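Local coordinates for DBF2 kinase activator protein MOB1 (PDB 2HJN) that activates the DBF2 protein kinase as its regulatory subunit in the mitotic exit network, allowing CDC15 to phosphorylate it in late anaphase, at residues Leu177-Phe189 against Thr199-Phe211. Numbering follows the deposited sequence.
Sequences LFRVYAHIYCHHF and TVLNTSFRHFCLF. With ZN (zinc ion), chain B; SO4 (sulfate ion), chain C.
Leu201 pushes its isopropyl end in as a knob, into a hole formed by Tyr181, Ile184 and Tyr185 of the facing helix and Phe189 just beyond its end. With CG anti to the backbone N (chi1 174°), it holds CD2 over one face of the Tyr185 ring, a CH-pi contact 4.1 Å from that ring's centroid, and rests CD1 against the edge of Tyr181. One residue on, Asn202 OD1 accepts a hydrogen bond from Tyr185 OH at 2.6 Å, in the carbonyl plane and on a lone pair, with amide and phenol ring almost coplanar. The same amide gives its ND2 to Glu60, which, with the Tyr185 bond, would keep it from flipping. Ser204 OG lies at the edge of the Tyr181 ring, in its plane, and is hydrogen-bonded to Tyr181 OH, the modelled 2.4 Å being doubtfully short; Gln89 of helix 75-97 is a further partner of this buried serine. Phe205 then meets three rings: its edge is directed at a face of Tyr181, Phe205 CD1 lying 3.6 Å from Tyr181 CG, the edge of Tyr185 meets one of its own faces, and its CE1 reaches Phe178 CE1. Phe208 offers a face to the edge of Tyr181, with Tyr181 CE2 3.7 Å from Phe208 CD1, while Leu177 CB touches its CE1. Were Tyr181 an alanine, a gap would probably open between Phe205 and Phe208, and Ser204 OG would lose its phenol partner. Segments 177-187 and 199-211 run roughly antiparallel (148°), their axes 11.7 Å apart at closest approach, a separation filled by the large rings. His183 and His188, not touching 199-211, bind zinc with Cys101 and Cys106. The whole is an aromatic cluster with knobs-into-holes packing, joining two helices of the largely helical, zinc-binding Mob1/phocein fold.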
loop_
_atom_site.group_PDB
_atom_site.type_symbol
_atom_site.label_atom_id
_atom_site.label_comp_id
_atom_site.label_asym_id
_atom_site.label_seq_id
_atom_site.Cartn_x
_atom_site.Cartn_y
_atom_site.Cartn_z
ATOM N N LEU A 177 -12.966 12.996 3.162
ATOM C CA LEU A 177 -12.253 11.731 2.983
ATOM C C LEU A 177 -13.112 10.701 2.239
ATOM O O LEU A 177 -12.593 9.932 1.419
ATOM C CB LEU A 177 -11.782 11.194 4.347
ATOM C CG LEU A 177 -10.665 11.991 5.053
ATOM C CD1 LEU A 177 -10.289 11.368 6.429
ATOM C CD2 LEU A 177 -9.409 12.185 4.184
ATOM N N PHE A 178 -14.425 10.701 2.492
ATOM C CA PHE A 178 -15.355 9.812 1.731
ATOM C C PHE A 178 -15.241 9.970 0.231
ATOM O O PHE A 178 -15.220 8.972 -0.444
ATOM C CB PHE A 178 -16.845 9.945 2.162
ATOM C CG PHE A 178 -17.767 8.890 1.524
ATOM C CD1 PHE A 178 -18.165 7.755 2.241
ATOM C CD2 PHE A 178 -18.251 9.067 0.220
ATOM C CE1 PHE A 178 -18.988 6.792 1.661
ATOM C CE2 PHE A 178 -19.064 8.076 -0.403
ATOM C CZ PHE A 178 -19.424 6.951 0.321
ATOM N N ARG A 179 -15.190 11.212 -0.285
ATOM C CA ARG A 179 -15.020 11.484 -1.728
ATOM C C ARG A 179 -13.773 10.778 -2.333
ATOM O O ARG A 179 -13.765 10.470 -3.518
ATOM C CB ARG A 179 -14.897 13.014 -1.980
ATOM C CG ARG A 179 -16.210 13.779 -1.579
ATOM C CD ARG A 179 -16.201 15.297 -1.588
ATOM N NE ARG A 179 -17.442 15.707 -0.932
ATOM C CZ ARG A 179 -17.626 16.815 -0.232
ATOM N NH1 ARG A 179 -16.649 17.678 -0.089
ATOM N NH2 ARG A 179 -18.826 17.056 0.321
ATOM N N VAL A 180 -12.720 10.585 -1.521
ATOM C CA VAL A 180 -11.490 9.859 -1.974
ATOM C C VAL A 180 -11.812 8.384 -2.141
ATOM O O VAL A 180 -11.444 7.777 -3.157
ATOM C CB VAL A 180 -10.295 10.050 -1.004
ATOM C CG1 VAL A 180 -9.048 9.338 -1.566
ATOM C CG2 VAL A 180 -10.010 11.590 -0.775
ATOM N N TYR A 181 -12.515 7.796 -1.175
ATOM C CA TYR A 181 -12.983 6.394 -1.353
ATOM C C TYR A 181 -13.841 6.272 -2.609
ATOM O O TYR A 181 -13.701 5.289 -3.364
ATOM C CB TYR A 181 -13.844 5.908 -0.163
ATOM C CG TYR A 181 -13.082 5.399 1.041
ATOM C CD1 TYR A 181 -12.303 4.247 0.975
ATOM C CD2 TYR A 181 -13.187 6.062 2.268
ATOM C CE1 TYR A 181 -11.632 3.788 2.119
ATOM C CE2 TYR A 181 -12.539 5.622 3.377
ATOM C CZ TYR A 181 -11.769 4.483 3.304
ATOM O OH TYR A 181 -11.180 4.078 4.448
ATOM N N ALA A 182 -14.699 7.270 -2.839
ATOM C CA ALA A 182 -15.605 7.205 -4.007
ATOM C C ALA A 182 -14.820 7.172 -5.329
ATOM O O ALA A 182 -15.154 6.404 -6.261
ATOM C CB ALA A 182 -16.649 8.358 -4.000
ATOM N N HIS A 183 -13.794 8.017 -5.443
ATOM C CA HIS A 183 -12.971 8.011 -6.676
ATOM C C HIS A 183 -12.240 6.657 -6.885
ATOM O O HIS A 183 -12.129 6.162 -8.025
ATOM C CB HIS A 183 -11.966 9.186 -6.690
ATOM C CG HIS A 183 -11.214 9.291 -7.979
ATOM N ND1 HIS A 183 -11.829 9.594 -9.178
ATOM C CD2 HIS A 183 -9.930 8.975 -8.280
ATOM C CE1 HIS A 183 -10.946 9.499 -10.156
ATOM N NE2 HIS A 183 -9.785 9.122 -9.637
ATOM N N ILE A 184 -11.694 6.094 -5.799
ATOM C CA ILE A 184 -10.954 4.822 -5.871
ATOM C C ILE A 184 -11.835 3.702 -6.402
ATOM O O ILE A 184 -11.458 2.993 -7.326
ATOM C CB ILE A 184 -10.294 4.374 -4.469
ATOM C CG1 ILE A 184 -9.143 5.284 -4.053
ATOM C CG2 ILE A 184 -9.624 2.973 -4.546
ATOM C CD1 ILE A 184 -8.803 5.177 -2.570
ATOM N N TYR A 185 -13.022 3.544 -5.799
ATOM C CA TYR A 185 -13.940 2.442 -6.146
ATOM C C TYR A 185 -14.462 2.575 -7.565
ATOM O O TYR A 185 -14.567 1.584 -8.297
ATOM C CB TYR A 185 -15.150 2.480 -5.180
ATOM C CG TYR A 185 -14.999 1.609 -3.971
ATOM C CD1 TYR A 185 -14.836 2.174 -2.700
ATOM C CD2 TYR A 185 -14.971 0.204 -4.094
ATOM C CE1 TYR A 185 -14.676 1.365 -1.570
ATOM C CE2 TYR A 185 -14.798 -0.611 -2.976
ATOM C CZ TYR A 185 -14.650 -0.023 -1.711
ATOM O OH TYR A 185 -14.513 -0.815 -0.568
ATOM N N CYS A 186 -14.851 3.799 -7.954
ATOM C CA CYS A 186 -15.461 4.042 -9.279
ATOM C C CYS A 186 -14.445 4.157 -10.443
ATOM O O CYS A 186 -14.795 3.896 -11.611
ATOM C CB CYS A 186 -16.382 5.262 -9.264
ATOM S SG CYS A 186 -17.756 5.119 -8.101
ATOM N N HIS A 187 -13.205 4.509 -10.150
ATOM C CA HIS A 187 -12.225 4.667 -11.221
ATOM C C HIS A 187 -10.915 3.884 -11.149
ATOM O O HIS A 187 -10.204 3.776 -12.168
ATOM C CB HIS A 187 -12.057 6.174 -11.518
ATOM C CG HIS A 187 -13.367 6.813 -11.898
ATOM N ND1 HIS A 187 -13.931 6.637 -13.137
ATOM C CD2 HIS A 187 -14.291 7.482 -11.162
ATOM C CE1 HIS A 187 -15.100 7.250 -13.182
ATOM N NE2 HIS A 187 -15.354 7.744 -11.984
ATOM N N HIS A 188 -10.603 3.303 -9.979
ATOM C CA HIS A 188 -9.342 2.531 -9.854
ATOM C C HIS A 188 -9.456 1.124 -9.279
ATOM O O HIS A 188 -8.448 0.542 -8.889
ATOM C CB HIS A 188 -8.289 3.368 -9.090
ATOM C CG HIS A 188 -7.972 4.663 -9.783
ATOM N ND1 HIS A 188 -7.255 4.715 -10.958
ATOM C CD2 HIS A 188 -8.412 5.924 -9.555
ATOM C CE1 HIS A 188 -7.190 5.965 -11.381
ATOM N NE2 HIS A 188 -7.877 6.726 -10.542
ATOM N N PHE A 189 -10.661 0.576 -9.201
ATOM C CA PHE A 189 -10.794 -0.736 -8.509
ATOM C C PHE A 189 -10.015 -1.852 -9.187
ATOM O O PHE A 189 -9.536 -2.739 -8.477
ATOM C CB PHE A 189 -12.243 -1.148 -8.291
ATOM C CG PHE A 189 -12.448 -2.316 -7.306
ATOM C CD1 PHE A 189 -12.543 -2.088 -5.915
ATOM C CD2 PHE A 189 -12.631 -3.636 -7.762
ATOM C CE1 PHE A 189 -12.735 -3.163 -5.009
ATOM C CE2 PHE A 189 -12.806 -4.691 -6.846
ATOM C CZ PHE A 189 -12.869 -4.460 -5.485
ATOM N N THR A 199 -9.565 -6.711 -0.180
ATOM C CA THR A 199 -10.054 -6.990 1.195
ATOM C C THR A 199 -9.630 -5.880 2.167
ATOM O O THR A 199 -10.435 -5.433 2.978
ATOM C CB THR A 199 -9.655 -8.440 1.696
ATOM O OG1 THR A 199 -10.120 -9.435 0.766
ATOM C CG2 THR A 199 -10.293 -8.746 3.051
ATOM N N VAL A 200 -8.395 -5.382 2.024
ATOM C CA VAL A 200 -7.935 -4.240 2.792
ATOM C C VAL A 200 -8.803 -2.998 2.460
ATOM O O VAL A 200 -9.169 -2.230 3.373
ATOM C CB VAL A 200 -6.428 -3.949 2.564
ATOM C CG1 VAL A 200 -6.015 -2.655 3.273
ATOM C CG2 VAL A 200 -5.597 -5.063 3.092
ATOM N N LEU A 201 -9.123 -2.794 1.179
ATOM C CA LEU A 201 -9.938 -1.617 0.788
ATOM C C LEU A 201 -11.335 -1.733 1.405
ATOM O O LEU A 201 -11.822 -0.796 2.028
ATOM C CB LEU A 201 -10.066 -1.505 -0.758
ATOM C CG LEU A 201 -10.995 -0.415 -1.326
ATOM C CD1 LEU A 201 -10.720 0.984 -0.753
ATOM C CD2 LEU A 201 -10.916 -0.412 -2.911
ATOM N N ASN A 202 -11.971 -2.893 1.214
ATOM C CA ASN A 202 -13.349 -3.134 1.685
ATOM C C ASN A 202 -13.441 -3.115 3.215
ATOM O O ASN A 202 -14.440 -2.629 3.759
ATOM C CB ASN A 202 -13.947 -4.446 1.128
ATOM C CG ASN A 202 -14.178 -4.429 -0.380
ATOM O OD1 ASN A 202 -14.188 -3.383 -1.036
ATOM N ND2 ASN A 202 -14.347 -5.632 -0.949
ATOM N N THR A 203 -12.406 -3.614 3.887
ATOM C CA THR A 203 -12.344 -3.592 5.364
ATOM C C THR A 203 -12.227 -2.192 5.930
ATOM O O THR A 203 -12.958 -1.858 6.850
ATOM C CB THR A 203 -11.233 -4.539 5.957
ATOM O OG1 THR A 203 -11.452 -5.901 5.490
ATOM C CG2 THR A 203 -11.261 -4.524 7.478
ATOM N N SER A 204 -11.309 -1.380 5.382
ATOM C CA SER A 204 -11.176 0.084 5.738
ATOM C C SER A 204 -12.467 0.857 5.552
ATOM O O SER A 204 -12.922 1.587 6.429
ATOM C CB SER A 204 -10.067 0.709 4.853
ATOM O OG SER A 204 -9.846 2.130 5.065
ATOM N N PHE A 205 -13.048 0.716 4.356
ATOM C CA PHE A 205 -14.284 1.418 4.035
ATOM C C PHE A 205 -15.466 1.010 4.960
ATOM O O PHE A 205 -16.264 1.878 5.370
ATOM C CB PHE A 205 -14.610 1.146 2.567
ATOM C CG PHE A 205 -15.859 1.836 2.061
ATOM C CD1 PHE A 205 -15.859 3.195 1.817
ATOM C CD2 PHE A 205 -17.020 1.100 1.801
ATOM C CE1 PHE A 205 -17.009 3.850 1.351
ATOM C CE2 PHE A 205 -18.207 1.723 1.313
ATOM C CZ PHE A 205 -18.202 3.088 1.094
ATOM N N ARG A 206 -15.580 -0.294 5.229
ATOM C CA ARG A 206 -16.589 -0.817 6.130
ATOM C C ARG A 206 -16.432 -0.183 7.528
ATOM O O ARG A 206 -17.414 0.237 8.124
ATOM C CB ARG A 206 -16.468 -2.361 6.239
ATOM C CG ARG A 206 -17.338 -3.039 7.377
ATOM C CD ARG A 206 -17.197 -4.616 7.436
ATOM N NE ARG A 206 -15.994 -5.085 8.160
ATOM C CZ ARG A 206 -15.058 -5.900 7.643
ATOM N NH1 ARG A 206 -15.169 -6.336 6.382
ATOM N NH2 ARG A 206 -14.009 -6.285 8.376
ATOM N N HIS A 207 -15.208 -0.171 8.055
ATOM C CA HIS A 207 -14.910 0.396 9.383
ATOM C C HIS A 207 -15.174 1.928 9.392
ATOM O O HIS A 207 -15.718 2.477 10.383
ATOM C CB HIS A 207 -13.478 -0.007 9.806
ATOM C CG HIS A 207 -13.090 0.444 11.194
ATOM N ND1 HIS A 207 -11.839 0.952 11.490
ATOM C CD2 HIS A 207 -13.789 0.484 12.356
ATOM C CE1 HIS A 207 -11.781 1.271 12.770
ATOM N NE2 HIS A 207 -12.953 1.004 13.319
ATOM N N PHE A 208 -14.838 2.603 8.282
ATOM C CA PHE A 208 -15.101 4.056 8.117
ATOM C C PHE A 208 -16.620 4.332 8.239
ATOM O O PHE A 208 -17.037 5.197 9.000
ATOM C CB PHE A 208 -14.537 4.526 6.753
ATOM C CG PHE A 208 -14.675 6.017 6.481
ATOM C CD1 PHE A 208 -13.607 6.882 6.710
ATOM C CD2 PHE A 208 -15.851 6.542 5.929
ATOM C CE1 PHE A 208 -13.708 8.301 6.432
ATOM C CE2 PHE A 208 -15.980 7.929 5.628
ATOM C CZ PHE A 208 -14.894 8.815 5.868
ATOM N N CYS A 209 -17.430 3.550 7.507
ATOM C CA CYS A 209 -18.880 3.700 7.461
ATOM C C CYS A 209 -19.578 3.300 8.762
ATOM O O CYS A 209 -20.544 3.941 9.133
ATOM C CB CYS A 209 -19.485 2.921 6.285
ATOM S SG CYS A 209 -19.010 3.596 4.649
ATOM N N LEU A 210 -19.136 2.231 9.415
ATOM C CA LEU A 210 -19.692 1.859 10.720
ATOM C C LEU A 210 -19.411 2.900 11.799
ATOM O O LEU A 210 -20.285 3.204 12.628
ATOM C CB LEU A 210 -19.172 0.483 11.173
ATOM C CG LEU A 210 -19.694 -0.681 10.349
ATOM C CD1 LEU A 210 -18.848 -1.941 10.630
ATOM C CD2 LEU A 210 -21.184 -0.889 10.694
ATOM N N PHE A 211 -18.199 3.463 11.759
ATOM C CA PHE A 211 -17.762 4.482 12.719
ATOM C C PHE A 211 -18.609 5.757 12.576
ATOM O O PHE A 211 -19.148 6.273 13.565
ATOM C CB PHE A 211 -16.263 4.753 12.567
ATOM C CG PHE A 211 -15.664 5.482 13.723
ATOM C CD1 PHE A 211 -15.070 4.782 14.766
ATOM C CD2 PHE A 211 -15.679 6.864 13.765
ATOM C CE1 PHE A 211 -14.545 5.432 15.842
ATOM C CE2 PHE A 211 -15.146 7.532 14.859
ATOM C CZ PHE A 211 -14.579 6.806 15.890
HETATM ZN ZN ZN B . -8.065 8.761 -10.856
HETATM S S SO4 C . -17.875 20.373 2.464
HETATM O O1 SO4 C . -17.715 20.053 3.887
HETATM O O2 SO4 C . -19.049 19.616 1.997
HETATM O O3 SO4 C . -17.946 21.804 2.219
HETATM O O4 SO4 C . -16.748 19.981 1.637
#